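Local coordinates for protein phenylalanine--tRNA ligase beta subunit (Pyrococcus horikoshii, PDB 2CXI) that forms, with the alpha subunit, the phenylalanyl-tRNA synthetase that attaches phenylalanine to tRNA(Phe) at the expense of ATP, this chain being an N-terminal fragment of the beta subunit, at residues A[303-312]-A[337-348]; A[28-36]-A[46-54]. All coordinates share one frame; numbering follows the deposited sequence.

Contact 1: A[303-312]-A[337-348]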
# COMPACT_ATOMS: atom_id res chain seq x y z
N ILE A 303 27.42 -19.95 -44.19
CA ILE A 303 26.27 -20.45 -43.44
C ILE A 303 25.96 -19.47 -42.31
O ILE A 303 24.78 -19.13 -42.09
CB ILE A 303 26.51 -21.87 -42.87
CG1 ILE A 303 26.72 -22.86 -44.04
CG2 ILE A 303 25.28 -22.30 -42.02
CD1 ILE A 303 27.20 -24.21 -43.61
N LYS A 304 26.99 -19.01 -41.60
CA LYS A 304 26.74 -18.00 -40.56
C LYS A 304 25.95 -16.78 -41.10
O LYS A 304 25.00 -16.33 -40.48
CB LYS A 304 28.05 -17.56 -39.88
CG LYS A 304 27.86 -16.41 -38.88
CD LYS A 304 28.99 -16.36 -37.88
CE LYS A 304 29.05 -14.97 -37.26
NZ LYS A 304 29.75 -15.02 -36.00
N GLU A 305 26.38 -16.27 -42.25
CA GLU A 305 25.77 -15.10 -42.87
C GLU A 305 24.32 -15.35 -43.26
O GLU A 305 23.49 -14.47 -43.15
CB GLU A 305 26.52 -14.71 -44.13
CG GLU A 305 27.94 -14.17 -43.92
CD GLU A 305 28.52 -13.69 -45.22
OE1 GLU A 305 29.54 -14.28 -45.70
OE2 GLU A 305 27.93 -12.75 -45.80
N LEU A 306 24.03 -16.54 -43.76
CA LEU A 306 22.65 -16.89 -44.12
C LEU A 306 21.75 -16.96 -42.87
O LEU A 306 20.64 -16.41 -42.87
CB LEU A 306 22.60 -18.20 -44.89
CG LEU A 306 23.17 -18.19 -46.32
CD1 LEU A 306 23.07 -19.58 -46.89
CD2 LEU A 306 22.49 -17.18 -47.27
N LEU A 307 22.23 -17.61 -41.81
CA LEU A 307 21.46 -17.69 -40.57
C LEU A 307 21.27 -16.33 -39.87
O LEU A 307 20.24 -16.10 -39.25
CB LEU A 307 22.13 -18.68 -39.61
CG LEU A 307 22.06 -20.15 -40.03
CD1 LEU A 307 22.97 -20.93 -39.08
CD2 LEU A 307 20.64 -20.70 -39.98
N GLU A 308 22.25 -15.44 -40.00
CA GLU A 308 22.05 -14.06 -39.51
C GLU A 308 20.93 -13.29 -40.24
O GLU A 308 20.26 -12.50 -39.61
CB GLU A 308 23.37 -13.27 -39.48
CG GLU A 308 24.35 -13.83 -38.46
CD GLU A 308 25.69 -13.10 -38.44
OE1 GLU A 308 26.10 -12.60 -39.50
OE2 GLU A 308 26.33 -13.06 -37.37
N LYS A 309 20.74 -13.53 -41.55
CA LYS A 309 19.58 -12.99 -42.28
C LYS A 309 18.25 -13.58 -41.82
O LYS A 309 17.23 -13.03 -42.13
CB LYS A 309 19.71 -13.26 -43.80
CG LYS A 309 20.79 -12.45 -44.50
CD LYS A 309 20.96 -12.92 -45.95
CE LYS A 309 22.17 -12.21 -46.58
NZ LYS A 309 22.20 -12.42 -48.07
N MSE A 310 18.29 -14.71 -41.12
CA MSE A 310 17.09 -15.42 -40.62
C MSE A 310 16.87 -15.13 -39.14
O MSE A 310 16.05 -15.76 -38.47
CB MSE A 310 17.20 -16.91 -40.90
CG MSE A 310 17.37 -17.22 -42.38
SE MSE A 310 15.77 -16.49 -43.40
CE MSE A 310 14.32 -17.70 -42.73
N MSE A 311 17.61 -14.14 -38.65
CA MSE A 311 17.45 -13.57 -37.31
C MSE A 311 18.10 -14.41 -36.22
O MSE A 311 17.72 -14.30 -35.04
CB MSE A 311 15.99 -13.25 -36.97
CG MSE A 311 15.33 -12.31 -37.99
SE MSE A 311 13.54 -11.78 -37.48
CE MSE A 311 12.77 -13.37 -37.48
N TYR A 312 19.10 -15.21 -36.58
CA TYR A 312 19.83 -15.98 -35.57
C TYR A 312 21.09 -15.27 -35.12
O TYR A 312 21.77 -14.63 -35.91
CB TYR A 312 20.28 -17.38 -36.05
CG TYR A 312 19.21 -18.38 -36.36
CD1 TYR A 312 18.84 -19.37 -35.42
CD2 TYR A 312 18.61 -18.41 -37.62
CE1 TYR A 312 17.87 -20.33 -35.72
CE2 TYR A 312 17.64 -19.37 -37.93
CZ TYR A 312 17.30 -20.32 -37.01
OH TYR A 312 16.34 -21.26 -37.34
N ASP A 337 15.05 -28.15 -39.13
CA ASP A 337 14.44 -26.80 -39.08
C ASP A 337 15.50 -25.69 -39.32
O ASP A 337 15.19 -24.70 -39.96
CB ASP A 337 13.69 -26.53 -37.76
CG ASP A 337 12.62 -27.54 -37.47
OD1 ASP A 337 11.89 -27.94 -38.40
OD2 ASP A 337 12.42 -28.01 -36.32
N ILE A 338 16.72 -25.87 -38.77
CA ILE A 338 17.82 -24.96 -39.08
C ILE A 338 18.15 -25.05 -40.56
O ILE A 338 18.37 -24.04 -41.23
CB ILE A 338 19.07 -25.28 -38.23
CG1 ILE A 338 18.71 -25.44 -36.73
CG2 ILE A 338 20.12 -24.18 -38.43
CD1 ILE A 338 17.89 -24.20 -36.11
N LEU A 339 18.19 -26.30 -41.07
CA LEU A 339 18.49 -26.53 -42.49
C LEU A 339 17.49 -25.81 -43.39
O LEU A 339 17.87 -25.20 -44.41
CB LEU A 339 18.50 -28.05 -42.79
CG LEU A 339 18.56 -28.47 -44.29
CD1 LEU A 339 19.80 -27.91 -44.99
CD2 LEU A 339 18.49 -30.03 -44.37
N GLU A 340 16.22 -25.88 -43.03
CA GLU A 340 15.18 -25.18 -43.81
C GLU A 340 15.43 -23.69 -43.89
O GLU A 340 15.30 -23.07 -44.94
CB GLU A 340 13.78 -25.44 -43.21
CG GLU A 340 12.61 -25.18 -44.15
CD GLU A 340 12.60 -26.16 -45.33
OE1 GLU A 340 13.17 -27.27 -45.22
OE2 GLU A 340 12.00 -25.85 -46.38
N ASP A 341 15.82 -23.08 -42.77
CA ASP A 341 16.03 -21.61 -42.77
C ASP A 341 17.24 -21.23 -43.62
O ASP A 341 17.25 -20.19 -44.27
CB ASP A 341 16.21 -21.07 -41.34
CG ASP A 341 14.89 -20.96 -40.58
OD1 ASP A 341 13.82 -21.04 -41.22
OD2 ASP A 341 14.85 -20.75 -39.35
N VAL A 342 18.28 -22.06 -43.60
CA VAL A 342 19.46 -21.87 -44.51
C VAL A 342 19.02 -21.90 -45.99
O VAL A 342 19.46 -21.04 -46.80
CB VAL A 342 20.58 -22.91 -44.23
CG1 VAL A 342 21.73 -22.81 -45.27
CG2 VAL A 342 21.16 -22.70 -42.83
N LEU A 343 18.17 -22.87 -46.33
CA LEU A 343 17.69 -23.02 -47.71
C LEU A 343 16.85 -21.82 -48.09
O LEU A 343 17.01 -21.29 -49.17
CB LEU A 343 16.88 -24.32 -47.90
CG LEU A 343 17.64 -25.64 -47.74
CD1 LEU A 343 16.69 -26.86 -47.81
CD2 LEU A 343 18.78 -25.79 -48.77
N ILE A 344 16.00 -21.36 -47.18
CA ILE A 344 15.20 -20.16 -47.42
C ILE A 344 16.07 -18.94 -47.68
O ILE A 344 15.86 -18.22 -48.66
CB ILE A 344 14.24 -19.89 -46.22
CG1 ILE A 344 13.18 -21.01 -46.09
CG2 ILE A 344 13.61 -18.51 -46.39
CD1 ILE A 344 12.32 -20.87 -44.81
N ALA A 345 17.03 -18.69 -46.78
CA ALA A 345 17.94 -17.52 -46.84
C ALA A 345 18.82 -17.52 -48.08
O ALA A 345 19.15 -16.45 -48.61
CB ALA A 345 18.82 -17.44 -45.60
N TYR A 346 19.23 -18.72 -48.48
CA TYR A 346 19.92 -18.93 -49.76
C TYR A 346 19.17 -18.25 -50.94
O TYR A 346 19.80 -17.86 -51.92
CB TYR A 346 20.12 -20.43 -50.01
CG TYR A 346 21.14 -20.77 -51.09
CD1 TYR A 346 20.74 -21.33 -52.32
CD2 TYR A 346 22.48 -20.50 -50.91
CE1 TYR A 346 21.68 -21.61 -53.32
CE2 TYR A 346 23.42 -20.78 -51.89
CZ TYR A 346 23.02 -21.33 -53.10
OH TYR A 346 23.98 -21.60 -54.06
N GLY A 347 17.84 -18.08 -50.82
CA GLY A 347 17.00 -17.40 -51.83
C GLY A 347 17.09 -15.87 -51.79
O GLY A 347 16.83 -15.20 -52.79
N TYR A 348 17.47 -15.30 -50.65
CA TYR A 348 17.55 -13.85 -50.48
C TYR A 348 18.60 -13.19 -51.37
O TYR A 348 18.60 -11.95 -51.53
CB TYR A 348 17.83 -13.48 -49.02
CG TYR A 348 16.75 -13.84 -48.02
CD1 TYR A 348 16.95 -13.62 -46.67
CD2 TYR A 348 15.52 -14.41 -48.43
CE1 TYR A 348 15.97 -13.92 -45.73
CE2 TYR A 348 14.52 -14.72 -47.50
CZ TYR A 348 14.76 -14.48 -46.15
OH TYR A 348 13.82 -14.77 -45.19
OXT TYR A 348 18.41 -13.22 -52.61
O HOH W 1 21.12 -14.85 -49.50

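Contact 2: A[28-36]-A[46-54]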
# COMPACT_ATOMS: atom_id res chain seq x y z
N VAL A 28 7.45 -10.02 -50.82
CA VAL A 28 6.53 -10.82 -50.02
C VAL A 28 7.09 -12.24 -49.75
O VAL A 28 6.91 -12.77 -48.66
CB VAL A 28 5.09 -10.85 -50.57
CG1 VAL A 28 4.46 -9.42 -50.58
CG2 VAL A 28 5.01 -11.50 -51.98
N LEU A 29 7.77 -12.83 -50.74
CA LEU A 29 8.34 -14.17 -50.59
C LEU A 29 9.40 -14.21 -49.47
O LEU A 29 9.55 -15.22 -48.78
CB LEU A 29 8.91 -14.68 -51.93
CG LEU A 29 7.95 -14.54 -53.13
CD1 LEU A 29 8.59 -14.81 -54.51
CD2 LEU A 29 6.67 -15.41 -52.93
N TYR A 30 10.13 -13.10 -49.29
CA TYR A 30 11.06 -12.97 -48.16
C TYR A 30 10.36 -13.12 -46.80
O TYR A 30 10.99 -13.53 -45.81
CB TYR A 30 11.81 -11.61 -48.20
CG TYR A 30 12.71 -11.39 -49.42
CD1 TYR A 30 13.19 -12.47 -50.17
CD2 TYR A 30 13.10 -10.09 -49.79
CE1 TYR A 30 14.02 -12.26 -51.29
CE2 TYR A 30 13.91 -9.87 -50.91
CZ TYR A 30 14.37 -10.97 -51.65
OH TYR A 30 15.19 -10.77 -52.74
N ALA A 31 9.08 -12.76 -46.73
CA ALA A 31 8.32 -12.87 -45.47
C ALA A 31 7.52 -14.17 -45.42
O ALA A 31 6.56 -14.30 -44.65
CB ALA A 31 7.39 -11.69 -45.32
N LYS A 32 7.88 -15.11 -46.28
CA LYS A 32 7.19 -16.41 -46.38
C LYS A 32 5.70 -16.24 -46.65
O LYS A 32 4.85 -16.98 -46.15
CB LYS A 32 7.44 -17.30 -45.14
CG LYS A 32 8.91 -17.34 -44.67
CD LYS A 32 9.09 -18.37 -43.53
CE LYS A 32 8.84 -19.79 -44.02
NZ LYS A 32 9.15 -20.74 -42.92
N CYS A 33 5.37 -15.27 -47.49
CA CYS A 33 4.01 -15.21 -47.96
C CYS A 33 3.87 -14.88 -49.43
O CYS A 33 4.85 -14.59 -50.11
CB CYS A 33 3.15 -14.33 -47.10
SG CYS A 33 3.76 -12.68 -46.96
N GLU A 34 2.62 -14.96 -49.89
CA GLU A 34 2.30 -14.68 -51.29
C GLU A 34 1.36 -13.49 -51.36
O GLU A 34 0.58 -13.25 -50.43
CB GLU A 34 1.63 -15.91 -51.92
CG GLU A 34 2.50 -17.14 -51.93
CD GLU A 34 3.37 -17.28 -53.17
OE1 GLU A 34 3.20 -16.51 -54.16
OE2 GLU A 34 4.27 -18.17 -53.15
N LEU A 35 1.47 -12.74 -52.44
CA LEU A 35 0.59 -11.64 -52.68
C LEU A 35 -0.73 -12.15 -53.24
O LEU A 35 -0.84 -12.46 -54.44
CB LEU A 35 1.24 -10.68 -53.69
CG LEU A 35 1.44 -9.21 -53.35
CD1 LEU A 35 1.86 -8.42 -54.61
CD2 LEU A 35 0.25 -8.56 -52.59
N ASP A 36 -1.73 -12.25 -52.36
CA ASP A 36 -3.03 -12.77 -52.77
C ASP A 36 -3.89 -11.75 -53.51
O ASP A 36 -4.68 -12.13 -54.39
CB ASP A 36 -3.80 -13.29 -51.55
CG ASP A 36 -4.94 -14.20 -51.93
OD1 ASP A 36 -4.68 -15.18 -52.67
OD2 ASP A 36 -6.13 -13.99 -51.57
N TYR A 46 -3.59 -1.33 -50.61
CA TYR A 46 -3.63 -2.46 -49.67
C TYR A 46 -3.23 -3.75 -50.35
O TYR A 46 -3.45 -3.91 -51.57
CB TYR A 46 -5.04 -2.60 -49.10
CG TYR A 46 -5.42 -1.44 -48.23
CD1 TYR A 46 -5.08 -1.43 -46.88
CD2 TYR A 46 -6.09 -0.32 -48.76
CE1 TYR A 46 -5.42 -0.33 -46.06
CE2 TYR A 46 -6.43 0.76 -47.96
CZ TYR A 46 -6.10 0.76 -46.62
OH TYR A 46 -6.45 1.84 -45.82
N PHE A 47 -2.59 -4.63 -49.58
CA PHE A 47 -2.32 -6.00 -49.99
C PHE A 47 -3.12 -6.97 -49.11
O PHE A 47 -3.31 -6.73 -47.89
CB PHE A 47 -0.83 -6.36 -49.83
CG PHE A 47 0.15 -5.42 -50.46
CD1 PHE A 47 -0.15 -4.70 -51.63
CD2 PHE A 47 1.46 -5.35 -49.94
CE1 PHE A 47 0.80 -3.88 -52.21
CE2 PHE A 47 2.43 -4.55 -50.54
CZ PHE A 47 2.11 -3.81 -51.68
N LYS A 48 -3.60 -8.05 -49.71
CA LYS A 48 -3.94 -9.24 -48.94
C LYS A 48 -2.76 -10.22 -49.08
O LYS A 48 -2.37 -10.62 -50.20
CB LYS A 48 -5.24 -9.89 -49.38
CG LYS A 48 -5.60 -11.12 -48.48
CD LYS A 48 -6.95 -11.72 -48.85
CE LYS A 48 -8.05 -10.65 -48.92
NZ LYS A 48 -8.52 -10.22 -47.56
N LEU A 49 -2.17 -10.57 -47.94
CA LEU A 49 -1.06 -11.49 -47.89
C LEU A 49 -1.55 -12.87 -47.44
O LEU A 49 -2.49 -12.98 -46.66
CB LEU A 49 0.04 -10.95 -46.97
CG LEU A 49 0.61 -9.56 -47.29
CD1 LEU A 49 1.69 -9.16 -46.29
CD2 LEU A 49 1.22 -9.60 -48.72
N ASP A 50 -0.92 -13.90 -47.99
CA ASP A 50 -1.28 -15.26 -47.65
C ASP A 50 -0.06 -15.84 -46.98
O ASP A 50 0.97 -16.07 -47.63
CB ASP A 50 -1.62 -16.03 -48.93
CG ASP A 50 -2.05 -17.48 -48.68
OD1 ASP A 50 -2.09 -17.96 -47.53
OD2 ASP A 50 -2.38 -18.20 -49.66
N SER A 51 -0.17 -16.06 -45.68
CA SER A 51 0.99 -16.54 -44.91
C SER A 51 1.12 -18.01 -45.00
O SER A 51 0.23 -18.78 -44.59
CB SER A 51 1.00 -16.13 -43.45
OG SER A 51 2.17 -16.68 -42.85
N LYS A 52 2.25 -18.40 -45.55
CA LYS A 52 2.48 -19.77 -45.91
C LYS A 52 2.92 -20.58 -44.69
O LYS A 52 2.81 -21.78 -44.69
CB LYS A 52 3.47 -19.83 -47.07
CG LYS A 52 2.91 -19.19 -48.37
CD LYS A 52 1.50 -19.72 -48.69
CE LYS A 52 0.94 -19.19 -50.02
NZ LYS A 52 1.57 -19.77 -51.26
N ASP A 53 3.40 -19.92 -43.64
CA ASP A 53 3.90 -20.66 -42.47
C ASP A 53 2.88 -20.69 -41.30
O ASP A 53 2.74 -19.74 -40.51
CB ASP A 53 5.29 -20.13 -42.09
CG ASP A 53 6.02 -21.01 -41.09
OD1 ASP A 53 5.38 -21.81 -40.38
OD2 ASP A 53 7.26 -20.93 -40.94
N THR A 54 2.15 -21.80 -41.21
CA THR A 54 1.10 -21.99 -40.20
C THR A 54 1.60 -22.12 -38.73
O THR A 54 0.81 -22.13 -37.77
CB THR A 54 0.29 -23.23 -40.59
OG1 THR A 54 -0.63 -23.54 -39.53
CG2 THR A 54 1.21 -24.49 -40.67

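Contact 1: A[303-312]-A[337-348]
A345 sits at the apolar centre, its CB 3.5 Å from CG of M310, a selenomethionine, and 3.9 Å from CB of L306. Helix 303-309 crosses helix 337-346 here at 89°. L306 lies against the far helix: CD1 meets V342 CG1, while CD2 rests against the backbone of A345. L307 CD2 touches both V342 CG2 (3.5 Å) and I338 CG2. M310 bends at chi2 and chi3, which brings SE obliquely to the Y348 ring, 4.4 Å from its centroid, in a Met-aromatic contact. Its CE touches I344 CG2. A water bridges K309 NZ and A345 O at one edge. At the other, Y312 OH donates to D341 OD2 (2.6 Å), on the anti side of the carboxylate and 18° out of its plane. R329 forms a salt bridge with D341 OD2. A phenylalanine in place of Y312 would probably leave that oxygen without its hydroxyl donor, with R329 as its remaining named partner. D337, E340 and D341 are predicted magnesium ligands shared with the alpha subunit. Y312 thus probably helps orient a metal-site carboxylate of this B5 region from the second shell.

Contact 2: A[28-36]-A[46-54]
K32 and D53 cross obliquely at one end of this antiparallel pairing, and K32 NZ donates to D53 OD2 at 2.7 Å in a salt bridge. The ammonium comes from the anti side of the carboxylate, 32° out of its plane. The K32 chain bends at chi3 (66°), and this brings NZ to D53. K32 has positive phi and is the C-prime residue of the Schellman motif that ends the preceding helix. Its carbonyl O accepts from K52 N, nearly along the C=O axis.

E34 and D50 are a hydrogen-bonded pair. D50 N reaches E34 O at 2.9 Å, in the carbonyl plane. Next along, D36 N donates to K48 O at 2.8 Å.

The side chains alternate between the two faces. C33, L35, L49 and S51 share one. There V28 CG1 meets L49 CD2 at 3.7 Å, and C33 SG lies beside L49 CB. L35 reaches across to strand 44-51 with CD2, which sits 3.7 Å from F47 CB and also near L49 CD2. E34 and D50 occupy the other face. D36 and K48 lie side by side, pointing the same way, with D36 OD2 3.6 Å from K48 CD. K48 carries its own charge onward to a salt bridge with D5.

The two strands form the hairpin 33-41/44-51. Strand 44-51 is central in a three-stranded antiparallel sheet, with strand 3-7 along its other edge. W24 meets the F47 ring edge-to-face. Helix 62-72 touches L49 through V65, and helix 21-30 leads through the short turn at A31 and K32 into the first hairpin strand.

The centres of contacts 1 and 2 lie about 18 Å apart, and contact 2 closes along the chain before contact 1 opens. They nevertheless touch. Y348 OH at the chain's C-terminal end is 3.1 Å from Y30 O, a probable hydrogen bond, and the two rings meet with their planes at about 65°. I344 CD1 packs 3.7 Å from K32 NZ. Both contacts lie beside the predicted magnesium site: contact 1 holds D337, E340 and D341, the side chain of K32 lies about 5 Å from that of D341, and that of D53 about 5 Å from that of D331. The N-terminal hairpin therefore borders the B5 region beside this predicted site.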